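Local atomic coordinates of pumilio homolog 23 (Arabidopsis thaliana, PDB entry 5WZJ), a protein that binds a specific 18S rRNA sequence through packed pumilio repeats and probably regulates the translation and stability of target mRNAs. Residues I15-T19 and R54-I58; Y121-E125 and G200-M204; H129-I135 and M204-L208. One frame throughout, in Å; residues are numbered along the deposited sequence.

All three contacts join helices of the all-helical pumilio superhelix, and all lie on the same side of the chain's centre. Contact 2 (121-125 with 200-204) and contact 3 (129-135 with 204-208) are successive levels of one interface, between helix 121-137 and helix 202-213; they share Met204, and their centres are 10 Å apart. Contact 1 (15-19 with 54-58) is separate, close to the N-terminal end of the modelled chain, its centre 31 Å from that of contact 2 and 27 Å from that of contact 3. From the bound RNA, the nearest atoms are about 8 Å away for contact 1, 13 Å for contact 3 and 20 Å for contact 2.

Contact 1. Residues I15-T19 and R54-I58; sequences IDPET and REYEI
Ile15 meets the short helix 55-59, in the first pumilio repeat, with the end of its side chain: CD1 lies 3.5 Å from the backbone O of Glu57 and 4.4 Å from CG1 of Ile58. The side chain starts beside the backbone N (chi1 -67°) and then extends, which brings CD1 rather than CG2 to the repeat. The next residue, Asp16, is the N-cap of helix 17-31. Its OD2 accepts a capping bond from Thr19 N at 2.9 Å, the N-H meeting the carboxylate 46° out of its plane. The other carboxylate oxygen turns to the opposite segment: OD1 of Asp16 stands in the guanidinium plane of Arg54, 3.9 Å from NH1, a long salt bridge in which the planes of the two flat groups are nearly parallel, 17° apart. The pair would be expected to add a modest electrostatic attraction to the cap.

In the first turn of helix 17-31, Thr19 is buried and points its side chain at the same guanidinium, which arrives from the opposite direction. Arg54, itself the N-cap residue of helix 55-59, reaches across with a chain extended from CG to NE. A weak bond from NE to the backbone O of Glu50 ties the arginine back to its own side, while Ile58 also packs on Phe23 of helix 17-31 and on Leu68 of helix 64-74. The arginine ends in a fork on one hydroxyl: Arg54 NH1 donates to Thr19 OG1 at 2.7 Å, tilted somewhat from the guanidinium plane, and NH2 adds a weak bond to that oxygen at 3.1 Å.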
loop_
_atom_site.group_PDB
_atom_site.type_symbol
_atom_site.label_atom_id
_atom_site.label_comp_id
_atom_site.label_asym_id
_atom_site.label_seq_id
_atom_site.Cartn_x
_atom_site.Cartn_y
_atom_site.Cartn_z
ATOM N N ILE A 15 36.106 -18.945 -15.730
ATOM C CA ILE A 15 35.962 -19.743 -14.517
ATOM C C ILE A 15 36.355 -21.204 -14.770
ATOM O O ILE A 15 35.699 -21.912 -15.530
ATOM C CB ILE A 15 34.532 -19.633 -13.970
ATOM C CG1 ILE A 15 34.277 -18.205 -13.491
ATOM C CG2 ILE A 15 34.292 -20.639 -12.851
ATOM C CD1 ILE A 15 33.079 -18.080 -12.613
ATOM N N ASP A 16 37.432 -21.647 -14.123
ATOM C CA ASP A 16 37.974 -22.981 -14.335
ATOM C C ASP A 16 37.187 -24.019 -13.537
ATOM O O ASP A 16 36.426 -23.673 -12.631
ATOM C CB ASP A 16 39.453 -23.008 -13.948
ATOM C CG ASP A 16 39.706 -22.430 -12.568
ATOM O OD1 ASP A 16 39.921 -21.204 -12.469
ATOM O OD2 ASP A 16 39.688 -23.199 -11.585
ATOM N N PRO A 17 37.344 -25.306 -13.867
ATOM C CA PRO A 17 36.594 -26.338 -13.130
ATOM C C PRO A 17 37.024 -26.501 -11.679
ATOM O O PRO A 17 36.217 -26.971 -10.863
ATOM C CB PRO A 17 36.858 -27.615 -13.943
ATOM C CG PRO A 17 37.242 -27.124 -15.309
ATOM C CD PRO A 17 37.997 -25.857 -15.068
ATOM N N GLU A 18 38.269 -26.155 -11.327
ATOM C CA GLU A 18 38.645 -26.167 -9.915
ATOM C C GLU A 18 37.793 -25.181 -9.123
ATOM O O GLU A 18 37.285 -25.514 -8.044
ATOM C CB GLU A 18 40.131 -25.843 -9.741
ATOM C CG GLU A 18 41.073 -27.036 -9.868
ATOM C CD GLU A 18 41.505 -27.312 -11.305
ATOM O OE1 GLU A 18 40.968 -26.670 -12.236
ATOM O OE2 GLU A 18 42.392 -28.172 -11.500
ATOM N N THR A 19 37.606 -23.971 -9.654
ATOM C CA THR A 19 36.776 -22.980 -8.972
ATOM C C THR A 19 35.331 -23.459 -8.852
ATOM O O THR A 19 34.730 -23.384 -7.774
ATOM C CB THR A 19 36.843 -21.640 -9.707
ATOM O OG1 THR A 19 38.201 -21.179 -9.730
ATOM C CG2 THR A 19 35.969 -20.595 -9.003
ATOM N N ARG A 54 38.449 -11.792 -8.330
ATOM C CA ARG A 54 37.540 -12.245 -9.375
ATOM C C ARG A 54 36.103 -12.147 -8.895
ATOM O O ARG A 54 35.255 -12.976 -9.245
ATOM C CB ARG A 54 37.867 -13.664 -9.819
ATOM C CG ARG A 54 38.286 -14.531 -8.698
ATOM C CD ARG A 54 38.842 -15.813 -9.234
ATOM N NE ARG A 54 38.765 -16.858 -8.227
ATOM C CZ ARG A 54 38.837 -18.154 -8.501
ATOM N NH1 ARG A 54 38.990 -18.558 -9.756
ATOM N NH2 ARG A 54 38.749 -19.042 -7.518
ATOM N N GLU A 55 35.826 -11.132 -8.076
ATOM C CA GLU A 55 34.478 -10.910 -7.573
ATOM C C GLU A 55 33.458 -10.812 -8.707
ATOM O O GLU A 55 32.372 -11.391 -8.619
ATOM C CB GLU A 55 34.462 -9.647 -6.713
ATOM C CG GLU A 55 35.254 -9.781 -5.410
ATOM C CD GLU A 55 36.745 -9.474 -5.562
ATOM O OE1 GLU A 55 37.238 -9.310 -6.703
ATOM O OE2 GLU A 55 37.423 -9.405 -4.519
ATOM N N TYR A 56 33.790 -10.096 -9.783
ATOM C CA TYR A 56 32.815 -9.918 -10.856
ATOM C C TYR A 56 32.501 -11.245 -11.533
ATOM O O TYR A 56 31.329 -11.570 -11.774
ATOM C CB TYR A 56 33.307 -8.904 -11.898
ATOM C CG TYR A 56 32.387 -8.863 -13.109
ATOM C CD1 TYR A 56 31.192 -8.160 -13.066
ATOM C CD2 TYR A 56 32.697 -9.555 -14.278
ATOM C CE1 TYR A 56 30.336 -8.131 -14.157
ATOM C CE2 TYR A 56 31.840 -9.535 -15.374
ATOM C CZ TYR A 56 30.663 -8.820 -15.302
ATOM O OH TYR A 56 29.799 -8.789 -16.365
ATOM N N GLU A 57 33.545 -12.013 -11.863
ATOM C CA GLU A 57 33.361 -13.273 -12.573
ATOM C C GLU A 57 32.544 -14.247 -11.742
ATOM O O GLU A 57 31.654 -14.929 -12.260
ATOM C CB GLU A 57 34.727 -13.883 -12.922
ATOM C CG GLU A 57 35.562 -13.109 -13.930
ATOM C CD GLU A 57 36.052 -11.756 -13.428
ATOM O OE1 GLU A 57 36.179 -11.568 -12.199
ATOM O OE2 GLU A 57 36.300 -10.869 -14.275
ATOM N N ILE A 58 32.815 -14.316 -10.442
ATOM C CA ILE A 58 32.092 -15.287 -9.629
ATOM C C ILE A 58 30.663 -14.821 -9.354
ATOM O O ILE A 58 29.713 -15.615 -9.432
ATOM C CB ILE A 58 32.873 -15.569 -8.335
ATOM C CG1 ILE A 58 34.166 -16.310 -8.698
ATOM C CG2 ILE A 58 32.007 -16.397 -7.361
ATOM C CD1 ILE A 58 35.235 -16.234 -7.662
#

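Contact 2. Residues Y121-E125 and G200-M204; sequences YSVIE and GFPGM
Tyr121 and Phe201 form an offset stack, their centroids 4.7 Å apart and planes at 27°, as the two side chains slide past each other in opposite directions. CE2 of Phe201 sits over one face of the tyrosine ring toward its rim, 3.4 Å from CE1 of Tyr121. The phenol oxygen reaches beyond the stack: Tyr121 OH donates to Gly200 O at 3.3 Å, in the carbonyl plane and on a lone pair, with a C=O...donor angle of 140°. Around the phenylalanine, Ile124 crosses at about a right angle and brings CG2 to 3.4 Å from CZ of Phe201, while CB of Glu125 approaches CD2 obliquely. Met204, bent at chi2 and chi3, adds its CE beside CG of Glu125 at 3.9 Å.

Further out, Leu128 and Leu115 also touch the Phe201 side chain, and Phe201, at the N-cap position of helix 202-213, is also backbone-bonded to Cys159. The interface thus joins the first turn of helix 121-137 to the entry of helix 202-213 within the pumilio repeat array. Its chemistry is mainly apolar and aromatic, with the phenol-carbonyl bond adding a directional constraint that should limit sliding of the stacked rings.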
loop_
_atom_site.group_PDB
_atom_site.type_symbol
_atom_site.label_atom_id
_atom_site.label_comp_id
_atom_site.label_asym_id
_atom_site.label_seq_id
_atom_site.Cartn_x
_atom_site.Cartn_y
_atom_site.Cartn_z
ATOM N N TYR A 121 28.401 -0.047 13.986
ATOM C CA TYR A 121 27.997 1.148 13.253
ATOM C C TYR A 121 29.058 1.593 12.255
ATOM O O TYR A 121 28.760 1.793 11.075
ATOM C CB TYR A 121 27.680 2.296 14.213
ATOM C CG TYR A 121 27.129 3.504 13.486
ATOM C CD1 TYR A 121 25.772 3.599 13.217
ATOM C CD2 TYR A 121 27.965 4.535 13.047
ATOM C CE1 TYR A 121 25.248 4.687 12.539
ATOM C CE2 TYR A 121 27.447 5.637 12.361
ATOM C CZ TYR A 121 26.083 5.696 12.112
ATOM O OH TYR A 121 25.531 6.759 11.441
ATOM N N SER A 122 30.300 1.789 12.714
ATOM C CA SER A 122 31.312 2.379 11.838
ATOM C C SER A 122 31.782 1.410 10.769
ATOM O O SER A 122 32.152 1.833 9.668
ATOM C CB SER A 122 32.509 2.874 12.649
ATOM O OG SER A 122 32.218 4.154 13.184
ATOM N N VAL A 123 31.804 0.116 11.072
ATOM C CA VAL A 123 32.185 -0.856 10.058
ATOM C C VAL A 123 31.132 -0.901 8.949
ATOM O O VAL A 123 31.465 -0.951 7.760
ATOM C CB VAL A 123 32.417 -2.222 10.729
ATOM C CG1 VAL A 123 32.672 -3.267 9.720
ATOM C CG2 VAL A 123 33.625 -2.131 11.665
ATOM N N ILE A 124 29.849 -0.839 9.313
ATOM C CA ILE A 124 28.798 -0.796 8.296
ATOM C C ILE A 124 28.925 0.472 7.461
ATOM O O ILE A 124 28.879 0.432 6.227
ATOM C CB ILE A 124 27.405 -0.896 8.941
ATOM C CG1 ILE A 124 27.221 -2.232 9.664
ATOM C CG2 ILE A 124 26.321 -0.741 7.876
ATOM C CD1 ILE A 124 25.911 -2.315 10.425
ATOM N N GLU A 125 29.076 1.621 8.132
ATOM C CA GLU A 125 29.162 2.893 7.422
ATOM C C GLU A 125 30.310 2.896 6.424
ATOM O O GLU A 125 30.175 3.425 5.320
ATOM C CB GLU A 125 29.319 4.049 8.414
ATOM C CG GLU A 125 29.398 5.414 7.754
ATOM C CD GLU A 125 29.791 6.496 8.735
ATOM O OE1 GLU A 125 30.849 6.356 9.384
ATOM O OE2 GLU A 125 29.029 7.472 8.874
ATOM N N GLY A 200 19.932 4.871 11.206
ATOM C CA GLY A 200 20.502 4.686 9.891
ATOM C C GLY A 200 21.801 5.451 9.754
ATOM O O GLY A 200 22.508 5.714 10.729
ATOM N N PHE A 201 22.104 5.834 8.514
ATOM C CA PHE A 201 23.321 6.564 8.167
ATOM C C PHE A 201 22.873 7.809 7.410
ATOM O O PHE A 201 22.953 7.864 6.175
ATOM C CB PHE A 201 24.273 5.671 7.370
ATOM C CG PHE A 201 24.535 4.361 8.054
ATOM C CD1 PHE A 201 23.657 3.302 7.899
ATOM C CD2 PHE A 201 25.601 4.225 8.931
ATOM C CE1 PHE A 201 23.853 2.098 8.572
ATOM C CE2 PHE A 201 25.809 3.030 9.605
ATOM C CZ PHE A 201 24.931 1.964 9.426
ATOM N N PRO A 202 22.375 8.825 8.130
ATOM C CA PRO A 202 21.750 9.975 7.451
ATOM C C PRO A 202 22.675 10.667 6.470
ATOM O O PRO A 202 22.248 11.012 5.361
ATOM C CB PRO A 202 21.361 10.904 8.619
ATOM C CG PRO A 202 21.198 9.993 9.789
ATOM C CD PRO A 202 22.273 8.925 9.597
ATOM N N GLY A 203 23.941 10.867 6.840
ATOM C CA GLY A 203 24.876 11.496 5.924
ATOM C C GLY A 203 25.139 10.661 4.680
ATOM O O GLY A 203 25.372 11.207 3.598
ATOM N N MET A 204 25.124 9.333 4.815
ATOM C CA MET A 204 25.350 8.478 3.654
ATOM C C MET A 204 24.145 8.497 2.717
ATOM O O MET A 204 24.306 8.548 1.493
ATOM C CB MET A 204 25.666 7.053 4.105
ATOM C CG MET A 204 26.245 6.170 3.001
ATOM S SD MET A 204 27.922 6.670 2.527
ATOM C CE MET A 204 28.713 6.722 4.140
#

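Contact 3. Residues H129-I135 and M204-L208; sequences HSICKVI and MLTYL
Segments 129-135 and 204-208 run nearly parallel, their axes 15° apart in direction and 10.2 Å apart at closest approach. The backbones draw nearest at Cys132 and Leu208, whose CA atoms are 5.8 Å apart; those of His129 and Met204 lie farther from each other. The small Cys132 side chain points into this narrower level, and its sulfur bridges two residues one helical turn apart: SG lies 3.8 Å from CG of Met204 and 3.9 Å from CB of Leu208.

At the N-terminal level, the Met204 thioether runs across His129 at about a right angle. Its SD approaches CA of His129 to 3.7 Å and meets the imidazole at the edge, 80° off the ring normal. Tyr207, with CG anti to the backbone N (chi1 164°), extends toward the other helix along the partly exposed side. The edge of its ring bears on Cys132, CE2 of Tyr207 being 3.8 Å from CB, and its OH continues to CA of Lys133 at 3.4 Å. The Lys133 side chain crosses obliquely there, its CG touching the hydroxyl before its end leads away. The rings of His129 and Tyr207 are near parallel but slid apart, so they barely overlap.

A turn farther on, Ile135 CG2 meets Leu208 CD1 at 4.1 Å. These parallel helices pack side by side in the repeat array: helix 146-160 adds Leu155 against both Ile135 and Leu208, and Cys159 against Met204, while Phe91 of helix 91-95 also touches Ile135.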
loop_
_atom_site.group_PDB
_atom_site.type_symbol
_atom_site.label_atom_id
_atom_site.label_comp_id
_atom_site.label_asym_id
_atom_site.label_seq_id
_atom_site.Cartn_x
_atom_site.Cartn_y
_atom_site.Cartn_z
ATOM N N HIS A 129 30.063 3.379 2.479
ATOM C CA HIS A 129 30.791 4.444 1.796
ATOM C C HIS A 129 31.494 3.925 0.547
ATOM O O HIS A 129 31.431 4.552 -0.519
ATOM C CB HIS A 129 31.799 5.110 2.732
ATOM C CG HIS A 129 32.551 6.232 2.083
ATOM N ND1 HIS A 129 31.975 7.456 1.815
ATOM C CD2 HIS A 129 33.818 6.301 1.608
ATOM C CE1 HIS A 129 32.862 8.242 1.233
ATOM N NE2 HIS A 129 33.988 7.563 1.089
ATOM N N SER A 130 32.167 2.773 0.647
ATOM C CA SER A 130 32.886 2.270 -0.520
ATOM C C SER A 130 31.923 1.994 -1.675
ATOM O O SER A 130 32.242 2.270 -2.838
ATOM C CB SER A 130 33.692 1.017 -0.149
ATOM O OG SER A 130 32.839 -0.024 0.279
ATOM N N ILE A 131 30.717 1.515 -1.362
ATOM C CA ILE A 131 29.721 1.223 -2.392
ATOM C C ILE A 131 29.151 2.516 -2.973
ATOM O O ILE A 131 29.034 2.668 -4.194
ATOM C CB ILE A 131 28.602 0.334 -1.810
ATOM C CG1 ILE A 131 29.125 -1.045 -1.453
ATOM C CG2 ILE A 131 27.454 0.163 -2.800
ATOM C CD1 ILE A 131 28.042 -1.909 -0.815
ATOM N N CYS A 132 28.747 3.452 -2.110
ATOM C CA CYS A 132 28.105 4.669 -2.609
ATOM C C CYS A 132 29.063 5.496 -3.450
ATOM O O CYS A 132 28.648 6.139 -4.428
ATOM C CB CYS A 132 27.569 5.506 -1.444
ATOM S SG CYS A 132 26.164 4.752 -0.557
ATOM N N LYS A 133 30.347 5.479 -3.093
ATOM C CA LYS A 133 31.328 6.285 -3.807
ATOM C C LYS A 133 31.475 5.829 -5.254
ATOM O O LYS A 133 31.524 6.660 -6.167
ATOM C CB LYS A 133 32.658 6.226 -3.064
ATOM C CG LYS A 133 33.723 7.167 -3.558
ATOM C CD LYS A 133 34.749 7.355 -2.444
ATOM C CE LYS A 133 36.167 7.483 -2.982
ATOM N NZ LYS A 133 36.317 8.678 -3.847
ATOM N N VAL A 134 31.539 4.513 -5.488
ATOM C CA VAL A 134 31.644 4.038 -6.867
ATOM C C VAL A 134 30.348 4.306 -7.614
ATOM O O VAL A 134 30.364 4.610 -8.815
ATOM C CB VAL A 134 32.035 2.542 -6.927
ATOM C CG1 VAL A 134 30.920 1.647 -6.396
ATOM C CG2 VAL A 134 32.393 2.130 -8.354
ATOM N N ILE A 135 29.208 4.240 -6.924
ATOM C CA ILE A 135 27.938 4.487 -7.603
ATOM C C ILE A 135 27.830 5.954 -7.998
ATOM O O ILE A 135 27.534 6.287 -9.153
ATOM C CB ILE A 135 26.752 4.045 -6.721
ATOM C CG1 ILE A 135 26.729 2.514 -6.628
ATOM C CG2 ILE A 135 25.429 4.605 -7.294
ATOM C CD1 ILE A 135 25.739 1.961 -5.620
ATOM N N MET A 204 25.124 9.333 4.815
ATOM C CA MET A 204 25.350 8.478 3.654
ATOM C C MET A 204 24.145 8.497 2.717
ATOM O O MET A 204 24.306 8.548 1.493
ATOM C CB MET A 204 25.666 7.053 4.105
ATOM C CG MET A 204 26.245 6.170 3.001
ATOM S SD MET A 204 27.922 6.670 2.527
ATOM C CE MET A 204 28.713 6.722 4.140
ATOM N N LEU A 205 22.930 8.446 3.274
ATOM C CA LEU A 205 21.729 8.560 2.446
ATOM C C LEU A 205 21.741 9.863 1.652
ATOM O O LEU A 205 21.524 9.866 0.432
ATOM C CB LEU A 205 20.478 8.468 3.318
ATOM C CG LEU A 205 19.126 8.594 2.600
ATOM C CD1 LEU A 205 18.951 7.472 1.573
ATOM C CD2 LEU A 205 17.972 8.572 3.588
ATOM N N THR A 206 22.033 10.978 2.330
ATOM C CA THR A 206 22.079 12.281 1.661
ATOM C C THR A 206 23.135 12.293 0.565
ATOM O O THR A 206 22.879 12.744 -0.557
ATOM C CB THR A 206 22.347 13.383 2.697
ATOM O OG1 THR A 206 21.259 13.416 3.634
ATOM C CG2 THR A 206 22.487 14.755 2.022
ATOM N N TYR A 207 24.325 11.771 0.872
ATOM C CA TYR A 207 25.416 11.744 -0.094
ATOM C C TYR A 207 25.057 10.898 -1.308
ATOM O O TYR A 207 25.278 11.314 -2.452
ATOM C CB TYR A 207 26.678 11.207 0.587
ATOM C CG TYR A 207 27.792 10.758 -0.338
ATOM C CD1 TYR A 207 28.554 11.688 -1.039
ATOM C CD2 TYR A 207 28.117 9.403 -0.473
ATOM C CE1 TYR A 207 29.594 11.281 -1.882
ATOM C CE2 TYR A 207 29.153 8.979 -1.318
ATOM C CZ TYR A 207 29.891 9.932 -2.014
ATOM O OH TYR A 207 30.930 9.551 -2.836
ATOM N N LEU A 208 24.514 9.696 -1.079
ATOM C CA LEU A 208 24.144 8.827 -2.193
ATOM C C LEU A 208 23.078 9.487 -3.060
ATOM O O LEU A 208 23.227 9.585 -4.284
ATOM C CB LEU A 208 23.654 7.470 -1.666
ATOM C CG LEU A 208 22.987 6.565 -2.707
ATOM C CD1 LEU A 208 23.970 6.220 -3.855
ATOM C CD2 LEU A 208 22.462 5.293 -2.021
#